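Local coordinates for protein purine nucleoside phosphorylase (Caulobacter vibrioides, PDB 1XFJ) that probably phosphorolyses purine nucleosides such as inosine and S-methyl-5'-thioadenosine and deaminates adenosine, at residues Gly34-Leu39 and Asp247-Arg252; Gly168-Glu173 and Gly226-Ala231. All blocks are in the same frame, centred on the assembly; numbering follows the deposited sequence.

In the fold
Both contacts join loop to loop within the single YfiH-type chain. Contact 1 pairs the loop between strand 20-25 and helix 49-62 with the segment leading from helix 239-244 into strand 253-259, and these two strands are neighbours in the five-stranded mixed sheet. Contact 2, which lies between the two halves of contact 1 in sequence, joins the loops that follow strands 160-163 and 221-224, the parallel neighbours at one side of the six-stranded mixed sheet. The centres are 18 Å apart and the nearest atoms about 9 Å, without touching. Helix 239-244 bridges them: Asp247 and Tyr250 pack on it from contact 1, Tyr172 and Arg230 from contact 2.

Contact 1 of 2, residues Gly34-Leu39 and Asp247-Arg252; sequences GIYDSL and DGDYGR
Ile35 and Tyr36, in a short 3-10 turn, lie against the irregular segment 247-252 that feeds strand 253-259 of the five-stranded sheet in this YfiH-type fold. Ile35 comes first: its CG2 methyl passes alongside the Asp247 carboxylate, CG2 to CG 4.1 Å, while CD1 reaches the backbone at 3.7 Å from Asp249 O. With CG1 placed between the backbone N and the carbonyl carbon (chi1 60°), the side chain also lays CG1 over the centre of the Tyr36 ring. The carbonyl of Ile35 is joined to Gly251 N by a water, which donates to Ile35 O at 2.7 Å and accepts from the amide. Tyr36 presents its ring edge to Tyr250 O and Gly251 CA. Its OH donates to the anti lone pair of Asp249 OD2 at 2.6 Å, with ring and carboxylate planes 65° apart. Gln46 N also donates to OD2, so one oxygen carries two bonds. Further on, Leu39 turns to Asn55 and Ile59 of helix 49-62. The other oxygen of Asp249 is held from within its own segment: Arg252 NH2 forms a salt bridge with the syn lone pair of Asp249 OD1 at 3.0 Å, the oxygen lying in the guanidinium plane.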
# COMPACT_ATOMS: atom_id res chain seq x y z
N GLY A 34 19.06 12.77 3.93
CA GLY A 34 19.00 12.24 5.28
C GLY A 34 18.16 10.99 5.44
O GLY A 34 18.28 10.03 4.67
N ILE A 35 17.32 10.98 6.47
CA ILE A 35 16.46 9.84 6.73
C ILE A 35 15.47 9.60 5.59
O ILE A 35 14.94 8.50 5.45
CB ILE A 35 15.66 10.02 8.05
CG1 ILE A 35 14.78 11.26 7.96
CG2 ILE A 35 16.62 10.14 9.22
CD1 ILE A 35 13.81 11.40 9.11
N TYR A 36 15.25 10.62 4.78
CA TYR A 36 14.31 10.52 3.66
C TYR A 36 15.02 10.09 2.38
O TYR A 36 14.38 9.96 1.33
CB TYR A 36 13.64 11.87 3.43
CG TYR A 36 13.01 12.46 4.67
CD1 TYR A 36 11.88 11.89 5.24
CD2 TYR A 36 13.56 13.59 5.28
CE1 TYR A 36 11.31 12.42 6.40
CE2 TYR A 36 13.01 14.13 6.43
CZ TYR A 36 11.88 13.54 6.99
OH TYR A 36 11.34 14.07 8.14
N ASP A 37 16.32 9.86 2.49
CA ASP A 37 17.18 9.49 1.36
C ASP A 37 16.50 9.03 0.07
O ASP A 37 16.10 7.88 -0.08
CB ASP A 37 18.24 8.47 1.80
CG ASP A 37 19.17 8.06 0.67
OD1 ASP A 37 19.38 8.85 -0.27
OD2 ASP A 37 19.71 6.93 0.74
N SER A 38 16.32 9.98 -0.86
CA SER A 38 15.88 9.79 -2.24
C SER A 38 14.36 9.88 -2.35
O SER A 38 13.75 10.96 -2.38
CB SER A 38 16.37 8.45 -2.78
OG SER A 38 16.80 8.57 -4.12
N LEU A 39 13.69 8.72 -2.63
CA LEU A 39 12.27 8.71 -3.01
C LEU A 39 11.14 8.76 -1.99
O LEU A 39 10.30 7.87 -1.94
CB LEU A 39 12.04 7.54 -3.96
CG LEU A 39 10.96 7.74 -5.03
CD1 LEU A 39 11.36 8.88 -5.97
CD2 LEU A 39 10.78 6.45 -5.81
N ASP A 247 14.27 7.97 15.23
CA ASP A 247 14.09 9.02 14.23
C ASP A 247 12.68 9.53 14.53
O ASP A 247 11.80 8.75 14.87
CB ASP A 247 14.15 8.48 12.80
CG ASP A 247 15.48 7.83 12.47
OD1 ASP A 247 16.53 8.31 12.94
OD2 ASP A 247 15.48 6.83 11.70
N GLY A 248 12.48 10.84 14.42
CA GLY A 248 11.17 11.39 14.70
C GLY A 248 10.24 11.37 13.51
O GLY A 248 9.15 11.94 13.55
N ASP A 249 10.67 10.72 12.43
CA ASP A 249 9.87 10.65 11.21
C ASP A 249 10.49 9.61 10.29
O ASP A 249 11.51 9.00 10.63
CB ASP A 249 9.85 12.03 10.54
CG ASP A 249 8.81 12.13 9.43
OD1 ASP A 249 7.78 11.43 9.50
OD2 ASP A 249 9.03 12.92 8.49
N TYR A 250 9.89 9.41 9.13
CA TYR A 250 10.40 8.43 8.18
C TYR A 250 9.88 8.72 6.78
O TYR A 250 8.86 9.40 6.62
CB TYR A 250 9.98 7.02 8.60
CG TYR A 250 8.54 6.94 9.04
CD1 TYR A 250 7.51 6.72 8.12
CD2 TYR A 250 8.19 7.13 10.37
CE1 TYR A 250 6.17 6.71 8.52
CE2 TYR A 250 6.87 7.13 10.78
CZ TYR A 250 5.86 6.92 9.86
OH TYR A 250 4.55 6.93 10.28
N GLY A 251 10.59 8.22 5.78
CA GLY A 251 10.17 8.42 4.41
C GLY A 251 9.00 7.51 4.12
O GLY A 251 8.80 6.52 4.83
N ARG A 252 8.23 7.84 3.09
CA ARG A 252 7.07 7.04 2.71
C ARG A 252 7.24 6.48 1.30
O ARG A 252 7.64 7.20 0.38
CB ARG A 252 5.79 7.89 2.76
CG ARG A 252 5.71 8.85 3.94
CD ARG A 252 5.86 8.14 5.27
NE ARG A 252 6.04 9.09 6.37
CZ ARG A 252 5.09 9.90 6.82
NH1 ARG A 252 3.88 9.88 6.28
NH2 ARG A 252 5.36 10.75 7.80
O HOH W 1 13.15 7.00 6.85

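Contact 2 of 2, residues Gly168-Glu173 and Gly226-Ala231. With ACT (acetate ion), chain B.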
# COMPACT_ATOMS: atom_id res chain seq x y z
N GLY A 168 7.41 -7.58 7.41
CA GLY A 168 7.22 -9.02 7.38
C GLY A 168 6.96 -9.72 8.69
O GLY A 168 7.18 -9.17 9.76
N PRO A 169 6.48 -10.98 8.64
CA PRO A 169 6.18 -11.79 9.82
C PRO A 169 7.38 -12.03 10.74
O PRO A 169 7.21 -12.40 11.90
CB PRO A 169 5.63 -13.08 9.23
CG PRO A 169 6.30 -13.16 7.89
CD PRO A 169 6.20 -11.74 7.41
N LYS A 170 8.58 -11.82 10.22
CA LYS A 170 9.78 -12.01 11.04
C LYS A 170 10.16 -10.68 11.67
O LYS A 170 11.05 -10.62 12.53
CB LYS A 170 10.94 -12.52 10.18
CG LYS A 170 11.47 -11.50 9.17
CD LYS A 170 12.58 -12.11 8.31
CE LYS A 170 13.12 -11.11 7.29
NZ LYS A 170 13.81 -9.97 7.95
N SER A 171 9.49 -9.61 11.25
CA SER A 171 9.80 -8.27 11.74
C SER A 171 8.72 -7.56 12.55
O SER A 171 9.02 -6.66 13.34
CB SER A 171 10.16 -7.37 10.55
OG SER A 171 11.32 -7.84 9.88
N TYR A 172 7.46 -7.96 12.36
CA TYR A 172 6.34 -7.30 13.03
C TYR A 172 6.02 -7.78 14.44
O TYR A 172 5.15 -8.63 14.64
CB TYR A 172 5.10 -7.42 12.14
CG TYR A 172 4.04 -6.35 12.37
CD1 TYR A 172 4.19 -5.40 13.38
CD2 TYR A 172 2.89 -6.31 11.59
CE1 TYR A 172 3.21 -4.43 13.61
CE2 TYR A 172 1.90 -5.35 11.81
CZ TYR A 172 2.07 -4.42 12.82
OH TYR A 172 1.09 -3.49 13.06
N GLU A 173 6.71 -7.22 15.43
CA GLU A 173 6.47 -7.59 16.83
C GLU A 173 5.30 -6.81 17.39
O GLU A 173 5.19 -5.60 17.17
CB GLU A 173 7.72 -7.31 17.67
CG GLU A 173 7.56 -7.70 19.13
CD GLU A 173 8.79 -7.39 19.96
OE1 GLU A 173 8.99 -6.22 20.32
OE2 GLU A 173 9.57 -8.34 20.23
N GLY A 226 6.52 -10.57 -1.17
CA GLY A 226 7.52 -11.09 -0.26
C GLY A 226 8.75 -10.24 0.02
O GLY A 226 9.86 -10.77 0.11
N ARG A 227 8.57 -8.93 0.15
CA ARG A 227 9.68 -8.03 0.45
C ARG A 227 9.37 -7.40 1.81
O ARG A 227 8.27 -6.88 2.03
CB ARG A 227 9.82 -6.96 -0.63
CG ARG A 227 10.16 -7.51 -2.02
CD ARG A 227 11.49 -8.26 -2.01
NE ARG A 227 12.63 -7.35 -1.82
CZ ARG A 227 13.19 -6.63 -2.79
NH1 ARG A 227 12.74 -6.71 -4.03
NH2 ARG A 227 14.21 -5.83 -2.51
N ASP A 228 10.34 -7.45 2.72
CA ASP A 228 10.20 -6.94 4.09
C ASP A 228 10.79 -5.53 4.23
O ASP A 228 12.01 -5.37 4.21
CB ASP A 228 10.90 -7.89 5.05
CG ASP A 228 10.56 -7.63 6.51
OD1 ASP A 228 10.25 -6.48 6.87
OD2 ASP A 228 10.62 -8.60 7.30
N THR A 229 9.93 -4.54 4.39
CA THR A 229 10.38 -3.15 4.51
C THR A 229 11.34 -2.91 5.67
O THR A 229 12.34 -2.21 5.53
CB THR A 229 9.17 -2.21 4.69
OG1 THR A 229 8.34 -2.69 5.75
CG2 THR A 229 8.36 -2.14 3.40
N ARG A 230 11.03 -3.50 6.82
CA ARG A 230 11.87 -3.32 8.01
C ARG A 230 13.24 -3.97 7.87
O ARG A 230 14.25 -3.41 8.30
CB ARG A 230 11.16 -3.90 9.23
CG ARG A 230 11.91 -3.72 10.55
CD ARG A 230 12.85 -4.89 10.83
NE ARG A 230 13.52 -4.77 12.12
CZ ARG A 230 14.58 -4.01 12.34
NH1 ARG A 230 15.12 -3.29 11.36
NH2 ARG A 230 15.12 -3.95 13.56
N ALA A 231 13.27 -5.14 7.25
CA ALA A 231 14.51 -5.89 7.08
C ALA A 231 15.44 -5.38 5.98
O ALA A 231 16.66 -5.47 6.11
CB ALA A 231 14.19 -7.35 6.84
C ACT B . 14.27 -4.45 -6.32
O ACT B . 15.08 -4.95 -5.50
OXT ACT B . 13.33 -5.03 -6.96
CH3 ACT B . 14.43 -2.97 -6.60
O HOH W 2 11.59 -5.75 14.09
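Asp228 reaches across to Gly168 and Ser171, tying together two loops at the ends of the parallel strands 160-163 and 221-224 in the six-stranded sheet of this YfiH-type fold. Its CG stands anti to the backbone N (chi1 -167°), which carries the buried carboxylate into the turn 168-171. There Gly168 N donates to Asp228 OD1 at 3.1 Å, nearly straight at 167° but from above the carboxylate plane. The same oxygen also receives weak bonds from the amides of Arg230 and Ala231 in its own loop. Asp228 OD2 takes the hydroxyl of Ser171, OG to OD2 2.8 Å, on the syn side but tilted 28° out of the carboxylate plane; Lys170 NZ is placed for a salt bridge to the same oxygen, though its position in the model is less certain. Gly168 O is satisfied from within its segment by the amides of Ser171 and Tyr172, and this turn brings the serine up to the aspartate. Arg230 lays its CD beside Ser171 OG, at 3.5 Å, and its NE donates to a water that in turn donates to Ser171 O. Arg227 points away from this junction: NE pairs with Glu232, and NH2 donates to the O atom of an acetate ion, probably from the crystallisation liquor, at 3.2 Å.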